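Local coordinates for protein NAD nucleotidase (Haemophilus influenzae, PDB 3ZTV) that degrades NAD to adenosine and nicotinamide riboside in the periplasm, acting as both a dinucleotide pyrophosphatase and a 5'-nucleotidase with zinc in its active site, at residues N209-I219 / F251-V261; S227-E235 / P242-E250. All blocks are in the same frame, centred on the assembly; numbering follows the deposited sequence.

Contact 1. Residues N209-I219 / F251-V261; sequences NIEIAQKVNDI and FKNPNGEPVFV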
loop_
_atom_site.group_PDB
_atom_site.type_symbol
_atom_site.label_atom_id
_atom_site.label_comp_id
_atom_site.label_asym_id
_atom_site.label_seq_id
_atom_site.Cartn_x
_atom_site.Cartn_y
_atom_site.Cartn_z
ATOM N N ASN A 209 -9.180 1.835 -12.423
ATOM C CA ASN A 209 -8.716 1.007 -13.538
ATOM C C ASN A 209 -7.934 1.809 -14.596
ATOM O O ASN A 209 -6.978 1.292 -15.191
ATOM C CB ASN A 209 -9.871 0.234 -14.188
ATOM C CG ASN A 209 -10.375 -0.898 -13.319
ATOM O OD1 ASN A 209 -9.705 -1.301 -12.354
ATOM N ND2 ASN A 209 -11.537 -1.439 -13.674
ATOM N N ILE A 210 -8.343 3.055 -14.836
ATOM C CA ILE A 210 -7.591 3.958 -15.711
ATOM C C ILE A 210 -6.218 4.270 -15.100
ATOM O O ILE A 210 -5.205 4.317 -15.814
ATOM C CB ILE A 210 -8.419 5.233 -15.990
ATOM C CG1 ILE A 210 -9.594 4.875 -16.902
ATOM C CG2 ILE A 210 -7.553 6.316 -16.628
ATOM C CD1 ILE A 210 -10.684 5.941 -16.976
ATOM N N GLU A 211 -6.169 4.477 -13.789
ATOM C CA GLU A 211 -4.894 4.649 -13.108
ATOM C C GLU A 211 -4.000 3.409 -13.255
ATOM O O GLU A 211 -2.798 3.526 -13.537
ATOM C CB GLU A 211 -5.121 4.978 -11.628
ATOM C CG GLU A 211 -3.882 5.435 -10.879
ATOM C CD GLU A 211 -4.140 5.706 -9.407
ATOM O OE1 GLU A 211 -5.218 5.328 -8.899
ATOM O OE2 GLU A 211 -3.254 6.293 -8.752
ATOM N N ILE A 212 -4.568 2.222 -13.058
ATOM C CA ILE A 212 -3.815 0.991 -13.229
ATOM C C ILE A 212 -3.238 0.888 -14.648
ATOM O O ILE A 212 -2.053 0.544 -14.830
ATOM C CB ILE A 212 -4.687 -0.243 -12.881
ATOM C CG1 ILE A 212 -4.985 -0.281 -11.378
ATOM C CG2 ILE A 212 -4.024 -1.530 -13.333
ATOM C CD1 ILE A 212 -6.020 -1.335 -10.962
ATOM N N ALA A 213 -4.061 1.204 -15.648
ATOM C CA ALA A 213 -3.614 1.142 -17.040
ATOM C C ALA A 213 -2.371 1.998 -17.274
ATOM O O ALA A 213 -1.482 1.618 -18.034
ATOM C CB ALA A 213 -4.728 1.564 -17.977
ATOM N N GLN A 214 -2.296 3.141 -16.593
ATOM C CA GLN A 214 -1.204 4.091 -16.821
ATOM C C GLN A 214 -0.006 3.888 -15.906
ATOM O O GLN A 214 1.085 4.394 -16.194
ATOM C CB GLN A 214 -1.722 5.519 -16.692
ATOM C CG GLN A 214 -2.733 5.881 -17.764
ATOM C CD GLN A 214 -3.341 7.243 -17.540
ATOM O OE1 GLN A 214 -4.263 7.395 -16.740
ATOM N NE2 GLN A 214 -2.827 8.247 -18.239
ATOM N N LYS A 215 -0.194 3.143 -14.821
ATOM C CA LYS A 215 0.841 3.003 -13.793
ATOM C C LYS A 215 1.394 1.598 -13.631
ATOM O O LYS A 215 2.404 1.405 -12.960
ATOM C CB LYS A 215 0.326 3.499 -12.439
ATOM C CG LYS A 215 0.073 4.992 -12.389
ATOM C CD LYS A 215 -0.282 5.469 -10.990
ATOM C CE LYS A 215 -0.423 6.985 -10.956
ATOM N NZ LYS A 215 -0.846 7.479 -9.614
ATOM N N VAL A 216 0.736 0.611 -14.228
ATOM C CA VAL A 216 1.082 -0.789 -14.026
ATOM C C VAL A 216 1.415 -1.431 -15.371
ATOM O O VAL A 216 0.709 -1.209 -16.356
ATOM C CB VAL A 216 -0.094 -1.548 -13.348
ATOM C CG1 VAL A 216 0.145 -3.047 -13.323
ATOM C CG2 VAL A 216 -0.348 -1.008 -11.937
ATOM N N ASN A 217 2.491 -2.214 -15.398
ATOM C CA ASN A 217 2.909 -2.921 -16.608
ATOM C C ASN A 217 2.328 -4.331 -16.737
ATOM O O ASN A 217 1.887 -4.941 -15.754
ATOM C CB ASN A 217 4.446 -3.006 -16.684
ATOM C CG ASN A 217 5.106 -1.647 -16.752
ATOM O OD1 ASN A 217 6.064 -1.359 -16.016
ATOM N ND2 ASN A 217 4.594 -0.799 -17.620
ATOM N N ASP A 218 2.328 -4.839 -17.967
ATOM C CA ASP A 218 2.080 -6.246 -18.267
ATOM C C ASP A 218 0.603 -6.664 -18.259
ATOM O O ASP A 218 0.294 -7.850 -18.385
ATOM C CB ASP A 218 2.927 -7.147 -17.357
ATOM C CG ASP A 218 4.410 -6.842 -17.460
ATOM O OD1 ASP A 218 4.928 -6.755 -18.593
ATOM O OD2 ASP A 218 5.038 -6.664 -16.402
ATOM N N ILE A 219 -0.291 -5.686 -18.140
ATOM C CA ILE A 219 -1.736 -5.966 -18.201
ATOM C C ILE A 219 -2.317 -5.380 -19.492
ATOM O O ILE A 219 -2.149 -4.191 -19.770
ATOM C CB ILE A 219 -2.475 -5.419 -16.955
ATOM C CG1 ILE A 219 -1.908 -6.058 -15.678
ATOM C CG2 ILE A 219 -3.994 -5.620 -17.073
ATOM C CD1 ILE A 219 -2.557 -5.536 -14.401
ATOM N N PHE A 251 -4.838 3.315 -23.410
ATOM C CA PHE A 251 -3.727 4.005 -22.768
ATOM C C PHE A 251 -2.412 3.342 -23.143
ATOM O O PHE A 251 -2.405 2.298 -23.793
ATOM C CB PHE A 251 -3.920 3.993 -21.242
ATOM C CG PHE A 251 -5.205 4.629 -20.812
ATOM C CD1 PHE A 251 -5.278 5.996 -20.623
ATOM C CD2 PHE A 251 -6.358 3.867 -20.646
ATOM C CE1 PHE A 251 -6.472 6.599 -20.266
ATOM C CE2 PHE A 251 -7.559 4.468 -20.296
ATOM C CZ PHE A 251 -7.614 5.834 -20.102
ATOM N N LYS A 252 -1.307 3.974 -22.752
ATOM C CA LYS A 252 -0.003 3.319 -22.719
ATOM C C LYS A 252 0.414 3.105 -21.269
ATOM O O LYS A 252 0.272 4.008 -20.434
ATOM C CB LYS A 252 1.069 4.179 -23.403
ATOM C CG LYS A 252 1.148 4.064 -24.920
ATOM C CD LYS A 252 2.324 4.895 -25.460
ATOM C CE LYS A 252 2.440 4.822 -26.977
ATOM N NZ LYS A 252 2.868 3.480 -27.447
ATOM N N ASN A 253 0.937 1.927 -20.968
ATOM C CA ASN A 253 1.500 1.698 -19.651
ATOM C C ASN A 253 2.923 2.282 -19.588
ATOM O O ASN A 253 3.426 2.798 -20.598
ATOM C CB ASN A 253 1.412 0.210 -19.270
ATOM C CG ASN A 253 2.298 -0.694 -20.123
ATOM O OD1 ASN A 253 3.238 -0.233 -20.784
ATOM N ND2 ASN A 253 2.009 -1.993 -20.099
ATOM N N PRO A 254 3.578 2.241 -18.413
ATOM C CA PRO A 254 4.909 2.857 -18.312
ATOM C C PRO A 254 5.911 2.270 -19.306
ATOM O O PRO A 254 6.842 2.978 -19.728
ATOM C CB PRO A 254 5.310 2.568 -16.863
ATOM C CG PRO A 254 3.969 2.556 -16.128
ATOM C CD PRO A 254 3.029 1.872 -17.095
ATOM N N ASN A 255 5.723 1.014 -19.694
ATOM C CA ASN A 255 6.599 0.354 -20.655
ATOM C C ASN A 255 6.305 0.736 -22.103
ATOM O O ASN A 255 7.070 0.376 -23.007
ATOM C CB ASN A 255 6.549 -1.165 -20.479
ATOM C CG ASN A 255 7.305 -1.620 -19.250
ATOM O OD1 ASN A 255 7.996 -0.822 -18.619
ATOM N ND2 ASN A 255 7.179 -2.896 -18.901
ATOM N N GLY A 256 5.213 1.465 -22.323
ATOM C CA GLY A 256 4.853 1.922 -23.652
ATOM C C GLY A 256 3.891 1.004 -24.384
ATOM O O GLY A 256 3.549 1.276 -25.528
ATOM N N GLU A 257 3.431 -0.070 -23.733
ATOM C CA GLU A 257 2.504 -1.013 -24.372
ATOM C C GLU A 257 1.049 -0.550 -24.236
ATOM O O GLU A 257 0.702 0.119 -23.271
ATOM C CB GLU A 257 2.685 -2.415 -23.779
ATOM C CG GLU A 257 4.150 -2.890 -23.787
ATOM C CD GLU A 257 4.797 -2.843 -25.150
ATOM O OE1 GLU A 257 4.651 -1.831 -25.870
ATOM O OE2 GLU A 257 5.481 -3.828 -25.507
ATOM N N PRO A 258 0.201 -0.883 -25.217
ATOM C CA PRO A 258 -1.210 -0.474 -25.126
ATOM C C PRO A 258 -1.963 -1.235 -24.041
ATOM O O PRO A 258 -1.670 -2.403 -23.786
ATOM C CB PRO A 258 -1.783 -0.807 -26.513
ATOM C CG PRO A 258 -0.846 -1.820 -27.101
ATOM C CD PRO A 258 0.511 -1.593 -26.474
ATOM N N VAL A 259 -2.901 -0.546 -23.398
ATOM C CA VAL A 259 -3.818 -1.148 -22.435
ATOM C C VAL A 259 -5.223 -0.669 -22.788
ATOM O O VAL A 259 -5.436 0.532 -23.002
ATOM C CB VAL A 259 -3.508 -0.701 -20.985
ATOM C CG1 VAL A 259 -4.395 -1.469 -19.982
ATOM C CG2 VAL A 259 -2.013 -0.874 -20.628
ATOM N N PHE A 260 -6.181 -1.590 -22.807
ATOM C CA PHE A 260 -7.572 -1.246 -23.120
ATOM C C PHE A 260 -8.444 -1.397 -21.878
ATOM O O PHE A 260 -8.260 -2.337 -21.109
ATOM C CB PHE A 260 -8.070 -2.112 -24.276
ATOM C CG PHE A 260 -7.278 -1.905 -25.529
ATOM C CD1 PHE A 260 -7.565 -0.839 -26.366
ATOM C CD2 PHE A 260 -6.200 -2.719 -25.837
ATOM C CE1 PHE A 260 -6.811 -0.604 -27.516
ATOM C CE2 PHE A 260 -5.440 -2.492 -26.992
ATOM C CZ PHE A 260 -5.751 -1.438 -27.825
ATOM N N VAL A 261 -9.353 -0.447 -21.674
ATOM C CA VAL A 261 -10.221 -0.421 -20.492
ATOM C C VAL A 261 -11.660 -0.204 -20.943
ATOM O O VAL A 261 -11.935 0.684 -21.759
ATOM C CB VAL A 261 -9.827 0.756 -19.567
ATOM C CG1 VAL A 261 -10.751 0.841 -18.351
ATOM C CG2 VAL A 261 -8.358 0.659 -19.150
HETATM O O HOH W 1 1.568 5.519 -18.579
HETATM O O HOH W 2 -0.164 -2.831 -18.322
HETATM O O HOH W 3 -0.070 -3.848 -21.810
#
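Ala-213 faces the sheet from the middle of this contact, its CB set among Val-259, Val-261 and Phe-251 and lying 3.7 Å from CG1 of Val-259. Helix 209-215 runs almost antiparallel to strand 258-261 (172°), the two axes approaching to 8.8 Å, consistent with the small side chain at the interface. One helical turn earlier, CG2 of Ile-210 comes within 3.5 Å of Phe-251 CZ; being anti to the backbone N (chi1 -71° for CG1), this methyl reaches the far end of the ring, while the aliphatic part of Gln-214 passes the CD1 side. Beyond the helix the packing remains close but becomes polar. Asn-217 lays its amide flat against that of Asn-255, the planes 13° apart, and Pro-254 fits its CD against the carbonyl O of Gln-214. OD1 of Asn-253 accepts from the backbone N of Glu-257 (3.0 Å), just past the type I turn 253-256, the donor lying above the carbonyl plane. Between helix end and turn, an enclosed water is gripped by Val-216 O, Ile-219 N and Asn-253 ND2.

At the exposed rim, another water donates to the carbonyl oxygens of Gln-214 and Lys-252, and Lys-215 turns to Glu-211 in a salt bridge of 2.8 Å between NZ and OE2. The hairpin tip also meets the dimer partner, Asn-255 OD1 accepting from the backbone of Lys-132 of the second subunit.

Apolar contacts, amide stacking and bridging waters thus join helix 206-215, the beta-alpha-beta crossover between adjacent parallel strands 198-203 and 221-224, to the edge hairpin.

Contact 2. Residues S227-E235 / P242-E250; sequences SHYLYGNDE and PVIYEYPLE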
loop_
_atom_site.group_PDB
_atom_site.type_symbol
_atom_site.label_atom_id
_atom_site.label_comp_id
_atom_site.label_asym_id
_atom_site.label_seq_id
_atom_site.Cartn_x
_atom_site.Cartn_y
_atom_site.Cartn_z
ATOM N N SER A 227 -18.377 1.525 -11.534
ATOM C CA SER A 227 -18.731 2.897 -11.893
ATOM C C SER A 227 -20.048 3.031 -12.670
ATOM O O SER A 227 -20.620 4.120 -12.719
ATOM C CB SER A 227 -17.574 3.572 -12.656
ATOM O OG SER A 227 -16.850 2.664 -13.496
ATOM N N HIS A 228 -20.539 1.933 -13.252
ATOM C CA HIS A 228 -21.824 1.935 -13.967
ATOM C C HIS A 228 -21.792 2.837 -15.231
ATOM O O HIS A 228 -22.842 3.275 -15.725
ATOM C CB HIS A 228 -22.967 2.423 -13.055
ATOM C CG HIS A 228 -23.391 1.484 -11.951
ATOM N ND1 HIS A 228 -22.586 0.536 -11.350
ATOM C CD2 HIS A 228 -24.579 1.416 -11.309
ATOM C CE1 HIS A 228 -23.279 -0.080 -10.402
ATOM N NE2 HIS A 228 -24.492 0.431 -10.366
ATOM N N TYR A 229 -20.609 3.118 -15.768
ATOM C CA TYR A 229 -20.499 3.984 -16.947
ATOM C C TYR A 229 -20.850 3.263 -18.237
ATOM O O TYR A 229 -20.368 2.145 -18.496
ATOM C CB TYR A 229 -19.076 4.519 -17.103
ATOM C CG TYR A 229 -18.607 5.500 -16.055
ATOM C CD1 TYR A 229 -19.495 6.148 -15.203
ATOM C CD2 TYR A 229 -17.252 5.788 -15.927
ATOM C CE1 TYR A 229 -19.035 7.058 -14.252
ATOM C CE2 TYR A 229 -16.789 6.696 -14.994
ATOM C CZ TYR A 229 -17.679 7.319 -14.154
ATOM O OH TYR A 229 -17.211 8.214 -13.213
ATOM N N LEU A 230 -21.666 3.926 -19.060
ATOM C CA LEU A 230 -21.872 3.484 -20.440
ATOM C C LEU A 230 -20.655 3.905 -21.274
ATOM O O LEU A 230 -20.396 5.102 -21.453
ATOM C CB LEU A 230 -23.158 4.086 -21.035
ATOM C CG LEU A 230 -23.451 3.753 -22.502
ATOM C CD1 LEU A 230 -23.591 2.256 -22.760
ATOM C CD2 LEU A 230 -24.698 4.493 -22.994
ATOM N N TYR A 231 -19.897 2.923 -21.755
ATOM C CA TYR A 231 -18.853 3.176 -22.751
ATOM C C TYR A 231 -19.555 2.918 -24.079
ATOM O O TYR A 231 -20.103 1.844 -24.307
ATOM C CB TYR A 231 -17.661 2.222 -22.573
ATOM C CG TYR A 231 -16.683 2.505 -21.434
ATOM C CD1 TYR A 231 -17.124 2.619 -20.118
ATOM C CD2 TYR A 231 -15.316 2.629 -21.679
ATOM C CE1 TYR A 231 -16.237 2.837 -19.078
ATOM C CE2 TYR A 231 -14.417 2.840 -20.642
ATOM C CZ TYR A 231 -14.886 2.953 -19.350
ATOM O OH TYR A 231 -13.977 3.158 -18.332
ATOM N N GLY A 232 -19.531 3.912 -24.960
ATOM C CA GLY A 232 -20.356 3.856 -26.152
ATOM C C GLY A 232 -19.664 4.284 -27.435
ATOM O O GLY A 232 -18.447 4.123 -27.608
ATOM N N ASN A 233 -20.461 4.834 -28.349
ATOM C CA ASN A 233 -19.988 5.218 -29.674
ATOM C C ASN A 233 -20.977 6.201 -30.272
ATOM O O ASN A 233 -21.948 6.594 -29.623
ATOM C CB ASN A 233 -19.852 3.983 -30.563
ATOM C CG ASN A 233 -21.150 3.191 -30.671
ATOM O OD1 ASN A 233 -22.250 3.743 -30.552
ATOM N ND2 ASN A 233 -21.028 1.897 -30.920
ATOM N N ASP A 234 -20.718 6.618 -31.504
ATOM C CA ASP A 234 -21.564 7.623 -32.143
ATOM C C ASP A 234 -23.025 7.203 -32.265
ATOM O O ASP A 234 -23.914 8.031 -32.096
ATOM C CB ASP A 234 -20.993 8.039 -33.502
ATOM C CG ASP A 234 -19.722 8.854 -33.369
ATOM O OD1 ASP A 234 -19.491 9.434 -32.282
ATOM O OD2 ASP A 234 -18.954 8.912 -34.351
ATOM N N GLU A 235 -23.272 5.933 -32.569
ATOM C CA GLU A 235 -24.646 5.424 -32.612
ATOM C C GLU A 235 -25.378 5.670 -31.291
ATOM O O GLU A 235 -26.491 6.191 -31.271
ATOM C CB GLU A 235 -24.677 3.927 -32.937
ATOM C CG GLU A 235 -24.617 3.574 -34.421
ATOM C CD GLU A 235 -24.951 2.108 -34.685
ATOM O OE1 GLU A 235 -25.047 1.327 -33.708
ATOM O OE2 GLU A 235 -25.126 1.723 -35.864
ATOM N N PRO A 242 -26.523 7.933 -22.066
ATOM C CA PRO A 242 -25.530 8.624 -21.233
ATOM C C PRO A 242 -24.100 8.094 -21.421
ATOM O O PRO A 242 -23.456 7.559 -20.498
ATOM C CB PRO A 242 -26.046 8.383 -19.813
ATOM C CG PRO A 242 -26.749 7.075 -19.904
ATOM C CD PRO A 242 -27.400 7.057 -21.269
ATOM N N VAL A 243 -23.593 8.272 -22.633
ATOM C CA VAL A 243 -22.264 7.788 -22.984
ATOM C C VAL A 243 -21.189 8.611 -22.285
ATOM O O VAL A 243 -21.149 9.837 -22.418
ATOM C CB VAL A 243 -22.047 7.834 -24.501
ATOM C CG1 VAL A 243 -20.624 7.407 -24.835
ATOM C CG2 VAL A 243 -23.059 6.946 -25.205
ATOM N N ILE A 244 -20.315 7.936 -21.543
ATOM C CA ILE A 244 -19.269 8.612 -20.785
ATOM C C ILE A 244 -17.931 8.590 -21.528
ATOM O O ILE A 244 -17.230 9.597 -21.591
ATOM C CB ILE A 244 -19.092 7.985 -19.383
ATOM C CG1 ILE A 244 -20.425 7.956 -18.633
ATOM C CG2 ILE A 244 -18.044 8.747 -18.571
ATOM C CD1 ILE A 244 -21.090 9.320 -18.478
ATOM N N TYR A 245 -17.592 7.434 -22.088
ATOM C CA TYR A 245 -16.333 7.219 -22.789
ATOM C C TYR A 245 -16.590 6.403 -24.041
ATOM O O TYR A 245 -17.619 5.735 -24.145
ATOM C CB TYR A 245 -15.384 6.414 -21.906
ATOM C CG TYR A 245 -14.879 7.121 -20.674
ATOM C CD1 TYR A 245 -14.188 8.321 -20.774
ATOM C CD2 TYR A 245 -15.039 6.560 -19.414
ATOM C CE1 TYR A 245 -13.700 8.961 -19.652
ATOM C CE2 TYR A 245 -14.550 7.193 -18.279
ATOM C CZ TYR A 245 -13.885 8.388 -18.402
ATOM O OH TYR A 245 -13.397 9.012 -17.270
ATOM N N GLU A 246 -15.637 6.422 -24.972
ATOM C CA GLU A 246 -15.665 5.523 -26.121
ATOM C C GLU A 246 -15.383 4.076 -25.706
ATOM O O GLU A 246 -14.558 3.816 -24.821
ATOM C CB GLU A 246 -14.648 5.991 -27.171
ATOM C CG GLU A 246 -14.761 5.312 -28.525
ATOM C CD GLU A 246 -15.947 5.788 -29.344
ATOM O OE1 GLU A 246 -16.482 6.887 -29.072
ATOM O OE2 GLU A 246 -16.339 5.057 -30.270
ATOM N N TYR A 247 -16.067 3.139 -26.351
ATOM C CA TYR A 247 -15.848 1.719 -26.118
ATOM C C TYR A 247 -14.780 1.189 -27.083
ATOM O O TYR A 247 -15.017 1.158 -28.286
ATOM C CB TYR A 247 -17.169 0.947 -26.336
ATOM C CG TYR A 247 -17.050 -0.513 -25.972
ATOM C CD1 TYR A 247 -16.601 -1.442 -26.903
ATOM C CD2 TYR A 247 -17.348 -0.961 -24.685
ATOM C CE1 TYR A 247 -16.435 -2.774 -26.569
ATOM C CE2 TYR A 247 -17.207 -2.288 -24.346
ATOM C CZ TYR A 247 -16.731 -3.191 -25.287
ATOM O OH TYR A 247 -16.561 -4.520 -24.975
ATOM N N PRO A 248 -13.586 0.806 -26.589
ATOM C CA PRO A 248 -12.985 0.926 -25.263
ATOM C C PRO A 248 -12.110 2.176 -25.199
ATOM O O PRO A 248 -11.882 2.820 -26.224
ATOM C CB PRO A 248 -12.078 -0.306 -25.213
ATOM C CG PRO A 248 -11.511 -0.344 -26.618
ATOM C CD PRO A 248 -12.685 0.063 -27.502
ATOM N N LEU A 249 -11.625 2.508 -24.008
ATOM C CA LEU A 249 -10.533 3.456 -23.832
ATOM C C LEU A 249 -9.192 2.766 -24.063
ATOM O O LEU A 249 -9.066 1.554 -23.873
ATOM C CB LEU A 249 -10.554 4.037 -22.417
ATOM C CG LEU A 249 -11.710 4.988 -22.111
ATOM C CD1 LEU A 249 -11.681 5.365 -20.635
ATOM C CD2 LEU A 249 -11.626 6.221 -23.007
ATOM N N GLU A 250 -8.200 3.548 -24.483
ATOM C CA GLU A 250 -6.851 3.037 -24.730
ATOM C C GLU A 250 -5.805 3.934 -24.083
ATOM O O GLU A 250 -5.873 5.151 -24.204
ATOM C CB GLU A 250 -6.563 2.944 -26.238
ATOM C CG GLU A 250 -5.169 2.413 -26.551
ATOM C CD GLU A 250 -4.844 2.358 -28.039
ATOM O OE1 GLU A 250 -5.758 2.465 -28.885
ATOM O OE2 GLU A 250 -3.646 2.194 -28.354
HETATM O O HOH W 4 -23.300 6.177 -18.057
HETATM O O HOH W 5 -17.893 6.265 -32.184
#
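Leu-230 O receives the backbone N of Ile-244 in a nearly straight bond (2.8 Å, 177° at the hydrogen), the first of three that join these segments as short parallel strands. Gly-232 supplies the other two: its N donates to Tyr-245 O at 2.8 Å, and its O accepts from Tyr-247 N at 2.9 Å on an in-plane lone pair. Tyr-245 N, by contrast, is buried without a partner. Val-243 CG1 packs 3.7 Å from Gly-232 N.

Water completes the ends. One molecule accepts from Leu-230 N and donates to Pro-242 O; another accepts from Asp-234 N and donates to OE2 of Glu-246. The Glu-246 chain, bent at chi2 (74°), brings its carboxylate back beside Asn-233, where OE1 forms a salt bridge with Arg-237, while Asn-233 caps helix 234-238 through OD1 to Leu-236 N and bonds Ser-329 through ND2.

Tyr-229, Tyr-231 and Tyr-245 gather on one side. The Tyr-231 and Tyr-245 side chains lie side by side, pointing the same way, an oblique pair with ring planes 55° apart. CB of Tyr-245 sits over a face of the Tyr-231 ring, 4.0 Å from its centroid, and CG2 of Ile-244 covers a face of Tyr-229. Leu-249 CD1 closes on Tyr-231 CE2 (3.7 Å).

Helix 206-215 meets the cluster through Ser-206, at Tyr-229 and the hydrogen-bonded Tyr-231 hydroxyl, and through Ile-210, at Tyr-245 and Leu-249. Strand 249-252 pairs with strand 258-263 in the six-stranded sheet, whereas Tyr-247 turns to strand 284-295 of the seven-stranded sheet.

The centres of the two contacts are 18 Å apart on the same side of the chain's centre. Along the sequence, 209-219 comes first, then both segments of contact 2, and 251-261 last, so contact 2 forms within the excursion that contact 1 closes. Strand 249-252 is common to both: Glu-250 ends one segment and Phe-251 begins the other. Where they meet, Val-261 O and Leu-249 N are 2.9 Å apart, probably hydrogen-bonded. Contact 1 packs a helix over the edge hairpin of the six-stranded sheet. Contact 2 begins near the metal centre, the side chain of Tyr-229 being about 10 Å from a bound zinc ion, and from there the chain runs to the hairpin that meets the second subunit.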